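Local atomic coordinates of AncCDT-1 (PDB entry 5T0W), a protein that binds arginine as an ancestral solute-binding protein of family 3, probably of the periplasmic, transport-linked kind from which cyclohexadienyl dehydratase arose. Residues Lys99-Asp104 with Glu219-Val224; Asp128-Asp133 with Phe151-Lys156. One frame throughout, in Å; residues are numbered along the deposited sequence.

Overall arrangement
Contacts 1 and 2 lie on opposite sides of the centre of the chain, about 37 Å apart between centres, and share no helix or strand. Bound arginine sits between the two lobes, as in other periplasmic binding proteins, with one contact in each lobe. Contact 1 is partly buried and lays a short strand against helix 218-233; its helix side is aliphatic, with methyls resting on a backbone carbonyl, an alpha carbon and beta carbons. Contact 2 is a surface meeting of two loops that lead into neighbouring parallel strands, and there an amide oxygen, backbone carbonyls and CA-H groups do much of the work. In sequence, both segments of contact 2 fall between the two segments of contact 1.

Contact 1: residues Lys99-Asp104 with Glu219-Val224; sequences KVDFSD and ELLNWV
Leu221 lays its forked end over the backbone from Phe102 to Ser103. The branch ending in CD1 does most of the touching: it comes within 3.7 Å of Phe102 O and 3.9 Å of Ser103 CA. The other methyl, CD2, leans toward the preceding residue and stands 4.2 Å from Asp101 CB. CG of Leu221 lies anti to the backbone N (chi1 -176°), which carries the forked end toward the strand. One turn further along the helix, Val224 repeats the approach on a smaller scale, its CG1 3.8 Å from Ser103 CB, and both helix residues rest against Ser103. The backbones stay apart, with 6.4 Å between the CA atoms of Ser103 and Leu221 and side chains bridging them. Ser103 keeps its polar end for other partners: its OG donates to Asp104 O at 2.7 Å, with the donor tilted 29° from the carbonyl plane, and also bonds Phe211 N. Strand 101-102 pairs antiparallel with strand 207-213, whose Ile213 is touched by Leu221 as well, and Asp104 N is bonded to Asn225 OD1 just beyond the helix segment. Phe102 starts off away from the helix and packs on Met90 and Ile92, on the side of the arginine pocket. The contact thus joins helix 218-233 to the antiparallel pair 101-102 and 207-213. Its chemistry is that of methyl groups on carbon and a carbonyl, which implies a fit set by shape, with direction supplied by the hydrogen bonds around it.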
loop_
_atom_site.group_PDB
_atom_site.type_symbol
_atom_site.label_atom_id
_atom_site.label_comp_id
_atom_site.label_asym_id
_atom_site.label_seq_id
_atom_site.Cartn_x
_atom_site.Cartn_y
_atom_site.Cartn_z
ATOM N N LYS A 99 8.844 -11.721 -9.310
ATOM C CA LYS A 99 8.826 -12.555 -8.119
ATOM C C LYS A 99 7.448 -13.146 -7.806
ATOM O O LYS A 99 7.330 -14.262 -7.274
ATOM C CB LYS A 99 9.378 -11.747 -6.929
ATOM C CG LYS A 99 10.902 -11.627 -6.946
ATOM C CD LYS A 99 11.471 -10.793 -5.810
ATOM C CE LYS A 99 11.497 -9.311 -6.160
ATOM N NZ LYS A 99 12.238 -8.550 -5.099
ATOM N N VAL A 100 6.395 -12.403 -8.122
ATOM C CA VAL A 100 5.028 -12.839 -7.832
ATOM C C VAL A 100 4.124 -12.451 -8.977
ATOM O O VAL A 100 4.519 -11.700 -9.868
ATOM C CB VAL A 100 4.490 -12.183 -6.547
ATOM C CG1 VAL A 100 5.350 -12.522 -5.350
ATOM C CG2 VAL A 100 4.407 -10.656 -6.700
ATOM N N ASP A 101 2.911 -12.971 -8.943
ATOM C CA ASP A 101 1.901 -12.620 -9.913
ATOM C C ASP A 101 0.952 -11.620 -9.286
ATOM O O ASP A 101 0.562 -11.747 -8.135
ATOM C CB ASP A 101 1.100 -13.860 -10.358
ATOM C CG ASP A 101 1.787 -14.712 -11.441
ATOM O OD1 ASP A 101 2.561 -14.181 -12.255
ATOM O OD2 ASP A 101 1.524 -15.953 -11.429
ATOM N N PHE A 102 0.521 -10.646 -10.071
ATOM C CA PHE A 102 -0.465 -9.663 -9.639
ATOM C C PHE A 102 -1.806 -9.853 -10.307
ATOM O O PHE A 102 -1.902 -10.198 -11.466
ATOM C CB PHE A 102 0.016 -8.276 -9.970
ATOM C CG PHE A 102 1.087 -7.804 -9.082
ATOM C CD1 PHE A 102 0.777 -7.238 -7.847
ATOM C CD2 PHE A 102 2.401 -7.921 -9.459
ATOM C CE1 PHE A 102 1.764 -6.782 -7.028
ATOM C CE2 PHE A 102 3.393 -7.465 -8.644
ATOM C CZ PHE A 102 3.076 -6.902 -7.432
ATOM N N SER A 103 -2.852 -9.588 -9.540
ATOM C CA SER A 103 -4.183 -9.473 -10.057
ATOM C C SER A 103 -4.247 -8.304 -11.023
ATOM O O SER A 103 -3.270 -7.543 -11.199
ATOM C CB SER A 103 -5.157 -9.202 -8.903
ATOM O OG SER A 103 -5.114 -7.842 -8.478
ATOM N N ASP A 104 -5.392 -8.169 -11.665
ATOM C CA ASP A 104 -5.673 -6.954 -12.406
ATOM C C ASP A 104 -5.709 -5.753 -11.444
ATOM O O ASP A 104 -5.935 -5.945 -10.256
ATOM C CB ASP A 104 -7.006 -7.062 -13.130
ATOM C CG ASP A 104 -6.995 -8.100 -14.202
ATOM O OD1 ASP A 104 -6.017 -8.114 -14.980
ATOM O OD2 ASP A 104 -7.997 -8.843 -14.312
ATOM N N GLU A 219 -5.256 -20.891 -11.160
ATOM C CA GLU A 219 -6.628 -21.093 -10.642
ATOM C C GLU A 219 -6.989 -19.951 -9.694
ATOM O O GLU A 219 -7.999 -19.271 -9.881
ATOM C CB GLU A 219 -6.794 -22.458 -9.926
ATOM C CG GLU A 219 -7.124 -23.625 -10.845
ATOM C CD GLU A 219 -7.115 -24.974 -10.131
ATOM O OE1 GLU A 219 -6.316 -25.854 -10.531
ATOM O OE2 GLU A 219 -7.862 -25.151 -9.142
ATOM N N LEU A 220 -6.112 -19.708 -8.727
ATOM C CA LEU A 220 -6.310 -18.629 -7.746
ATOM C C LEU A 220 -6.289 -17.262 -8.395
ATOM O O LEU A 220 -7.150 -16.425 -8.130
ATOM C CB LEU A 220 -5.248 -18.713 -6.657
ATOM C CG LEU A 220 -5.412 -17.739 -5.495
ATOM C CD1 LEU A 220 -6.737 -17.942 -4.789
ATOM C CD2 LEU A 220 -4.251 -17.899 -4.522
ATOM N N LEU A 221 -5.347 -17.063 -9.308
ATOM C CA LEU A 221 -5.252 -15.790 -10.036
ATOM C C LEU A 221 -6.516 -15.487 -10.836
ATOM O O LEU A 221 -7.047 -14.384 -10.774
ATOM C CB LEU A 221 -4.039 -15.771 -10.963
ATOM C CG LEU A 221 -3.809 -14.441 -11.685
ATOM C CD1 LEU A 221 -3.823 -13.272 -10.715
ATOM C CD2 LEU A 221 -2.505 -14.448 -12.477
ATOM N N ASN A 222 -6.988 -16.486 -11.581
ATOM C CA ASN A 222 -8.229 -16.344 -12.362
ATOM C C ASN A 222 -9.416 -16.067 -11.458
ATOM O O ASN A 222 -10.261 -15.245 -11.770
ATOM C CB ASN A 222 -8.481 -17.587 -13.191
ATOM C CG ASN A 222 -7.399 -17.812 -14.234
ATOM O OD1 ASN A 222 -6.638 -16.903 -14.574
ATOM N ND2 ASN A 222 -7.327 -19.035 -14.750
ATOM N N TRP A 223 -9.442 -16.745 -10.319
ATOM C CA TRP A 223 -10.537 -16.589 -9.375
ATOM C C TRP A 223 -10.577 -15.157 -8.859
ATOM O O TRP A 223 -11.603 -14.466 -8.954
ATOM C CB TRP A 223 -10.339 -17.543 -8.208
ATOM C CG TRP A 223 -11.446 -17.532 -7.298
ATOM C CD1 TRP A 223 -11.798 -16.530 -6.443
ATOM C CD2 TRP A 223 -12.406 -18.581 -7.127
ATOM N NE1 TRP A 223 -12.919 -16.899 -5.738
ATOM C CE2 TRP A 223 -13.310 -18.151 -6.148
ATOM C CE3 TRP A 223 -12.581 -19.849 -7.707
ATOM C CZ2 TRP A 223 -14.366 -18.914 -5.756
ATOM C CZ3 TRP A 223 -13.625 -20.608 -7.302
ATOM C CH2 TRP A 223 -14.508 -20.146 -6.330
ATOM N N VAL A 224 -9.433 -14.691 -8.375
ATOM C CA VAL A 224 -9.305 -13.315 -7.933
ATOM C C VAL A 224 -9.751 -12.352 -9.047
ATOM O O VAL A 224 -10.586 -11.479 -8.811
ATOM C CB VAL A 224 -7.860 -12.989 -7.493
ATOM C CG1 VAL A 224 -7.695 -11.501 -7.207
ATOM C CG2 VAL A 224 -7.494 -13.787 -6.263
#

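Contact 2: residues Asp128-Asp133 with Phe151-Lys156; sequences DLNKPD and FLPKAK
Asn130 points its amide into the type I beta turn Leu152-Ala155, and the two loops that meet here lead into the neighbouring parallel strands 135-139 and 156-160 of a beta-alpha-beta crossover through helix 143-151. With CG anti to the backbone N (chi1 -173°), the amide extends to the turn, and OD1 accepts Lys154 N at 2.9 Å, the donor standing nearly in line with the C=O bond (161° at the oxygen), though the N-H itself is angled off the oxygen. The amide crosses the Pro153 ring at a slant, its CG 3.8 Å from the ring's CD. Cutting Asn130 back to an alanine would remove OD1 and is likely to leave Lys154 N without this acceptor and a gap beside Pro153. Lys154 starts toward the other loop, then runs out extended, its CD passing 3.5 Å from Asn130 O. Aliphatic groups close the inner side: Leu152 CD2 rests 3.7 Å from Leu129 CB, and both leucines continue into a buried patch, Leu152 on Phe126 and Leu129 on Ile123 and Val134. Asn130 is also the centre of an inverse gamma turn, with a weak bond from Lys131 N to Leu129 O, and this bend brings the Lys131 carbonyl round to Ala155. Lys131 itself heads away and folds back, its NZ donating in plane to a lone pair of Asp128 O. Further along, the backbones touch through two reciprocal CA-H...O contacts: Ala155 CA lies 3.3 Å from Lys131 O, and Pro132 CA lies 3.3 Å from Lys154 O, the second being the straighter, 161° at the hydrogen.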
loop_
_atom_site.group_PDB
_atom_site.type_symbol
_atom_site.label_atom_id
_atom_site.label_comp_id
_atom_site.label_asym_id
_atom_site.label_seq_id
_atom_site.Cartn_x
_atom_site.Cartn_y
_atom_site.Cartn_z
ATOM N N ASP A 128 13.037 20.320 -5.825
ATOM C CA ASP A 128 13.407 21.168 -4.696
ATOM C C ASP A 128 13.918 20.365 -3.485
ATOM O O ASP A 128 14.522 20.944 -2.583
ATOM C CB ASP A 128 12.237 22.074 -4.284
ATOM C CG ASP A 128 11.921 23.121 -5.321
ATOM O OD1 ASP A 128 12.434 23.034 -6.461
ATOM O OD2 ASP A 128 11.144 24.043 -5.007
ATOM N N LEU A 129 13.634 19.067 -3.450
ATOM C CA LEU A 129 14.089 18.190 -2.388
ATOM C C LEU A 129 15.435 17.529 -2.695
ATOM O O LEU A 129 16.042 16.953 -1.807
ATOM C CB LEU A 129 13.061 17.080 -2.114
ATOM C CG LEU A 129 11.791 17.443 -1.330
ATOM C CD1 LEU A 129 10.783 16.317 -1.217
ATOM C CD2 LEU A 129 12.113 17.949 0.065
ATOM N N ASN A 130 15.907 17.644 -3.930
ATOM C CA ASN A 130 17.162 17.036 -4.345
ATOM C C ASN A 130 18.383 17.916 -4.046
ATOM O O ASN A 130 19.225 18.152 -4.908
ATOM C CB ASN A 130 17.100 16.720 -5.833
ATOM C CG ASN A 130 18.297 15.928 -6.298
ATOM O OD1 ASN A 130 18.898 15.171 -5.525
ATOM N ND2 ASN A 130 18.620 16.051 -7.567
ATOM N N LYS A 131 18.441 18.418 -2.817
ATOM C CA LYS A 131 19.570 19.161 -2.290
ATOM C C LYS A 131 20.268 18.346 -1.222
ATOM O O LYS A 131 19.670 17.433 -0.689
ATOM C CB LYS A 131 19.085 20.476 -1.692
ATOM C CG LYS A 131 19.017 21.582 -2.736
ATOM C CD LYS A 131 17.604 21.910 -3.157
ATOM C CE LYS A 131 17.214 23.242 -2.553
ATOM N NZ LYS A 131 15.735 23.342 -2.449
ATOM N N PRO A 132 21.538 18.665 -0.898
ATOM C CA PRO A 132 22.260 17.783 0.024
ATOM C C PRO A 132 21.927 17.972 1.509
ATOM O O PRO A 132 22.223 17.087 2.322
ATOM C CB PRO A 132 23.730 18.104 -0.253
ATOM C CG PRO A 132 23.757 19.015 -1.435
ATOM C CD PRO A 132 22.422 19.690 -1.462
ATOM N N ASP A 133 21.326 19.107 1.849
ATOM C CA ASP A 133 20.911 19.409 3.230
ATOM C C ASP A 133 19.512 18.877 3.570
ATOM O O ASP A 133 19.119 18.858 4.744
ATOM C CB ASP A 133 20.963 20.929 3.527
ATOM C CG ASP A 133 20.337 21.774 2.432
ATOM O OD1 ASP A 133 19.862 21.244 1.430
ATOM O OD2 ASP A 133 20.342 23.002 2.540
ATOM N N PHE A 151 15.204 9.763 -7.842
ATOM C CA PHE A 151 14.938 11.157 -8.246
ATOM C C PHE A 151 15.415 12.225 -7.251
ATOM O O PHE A 151 15.226 13.428 -7.479
ATOM C CB PHE A 151 13.439 11.260 -8.589
ATOM C CG PHE A 151 13.024 10.219 -9.614
ATOM C CD1 PHE A 151 13.647 10.193 -10.865
ATOM C CD2 PHE A 151 12.089 9.214 -9.311
ATOM C CE1 PHE A 151 13.330 9.225 -11.808
ATOM C CE2 PHE A 151 11.766 8.250 -10.257
ATOM C CZ PHE A 151 12.389 8.257 -11.508
ATOM N N LEU A 152 15.991 11.786 -6.132
ATOM C CA LEU A 152 16.544 12.706 -5.127
ATOM C C LEU A 152 17.886 12.197 -4.605
ATOM O O LEU A 152 18.033 11.982 -3.407
ATOM C CB LEU A 152 15.566 12.875 -3.956
ATOM C CG LEU A 152 14.108 13.216 -4.242
ATOM C CD1 LEU A 152 13.283 13.072 -2.967
ATOM C CD2 LEU A 152 13.987 14.624 -4.790
ATOM N N PRO A 153 18.864 11.992 -5.499
ATOM C CA PRO A 153 20.071 11.254 -5.126
ATOM C C PRO A 153 21.022 12.100 -4.293
ATOM O O PRO A 153 21.797 11.547 -3.521
ATOM C CB PRO A 153 20.713 10.906 -6.480
ATOM C CG PRO A 153 20.214 11.946 -7.417
ATOM C CD PRO A 153 18.818 12.265 -6.943
ATOM N N LYS A 154 20.942 13.420 -4.428
ATOM C CA LYS A 154 21.689 14.309 -3.518
ATOM C C LYS A 154 21.143 14.335 -2.072
ATOM O O LYS A 154 21.886 14.688 -1.152
ATOM C CB LYS A 154 21.769 15.752 -4.017
ATOM C CG LYS A 154 22.605 15.920 -5.251
ATOM C CD LYS A 154 22.615 17.381 -5.607
ATOM C CE LYS A 154 23.063 17.631 -7.024
ATOM N NZ LYS A 154 23.195 19.108 -7.180
ATOM N N ALA A 155 19.876 13.990 -1.862
ATOM C CA ALA A 155 19.278 14.133 -0.534
ATOM C C ALA A 155 19.672 13.002 0.370
ATOM O O ALA A 155 20.215 11.994 -0.084
ATOM C CB ALA A 155 17.757 14.222 -0.625
ATOM N N LYS A 156 19.375 13.168 1.656
ATOM C CA LYS A 156 19.538 12.102 2.636
ATOM C C LYS A 156 18.203 11.368 2.825
ATOM O O LYS A 156 17.286 11.890 3.403
ATOM C CB LYS A 156 20.024 12.659 3.968
ATOM C CG LYS A 156 21.442 13.173 3.910
ATOM C CD LYS A 156 21.821 13.918 5.189
ATOM C CE LYS A 156 23.280 14.342 5.186
ATOM N NZ LYS A 156 23.573 15.232 6.344
#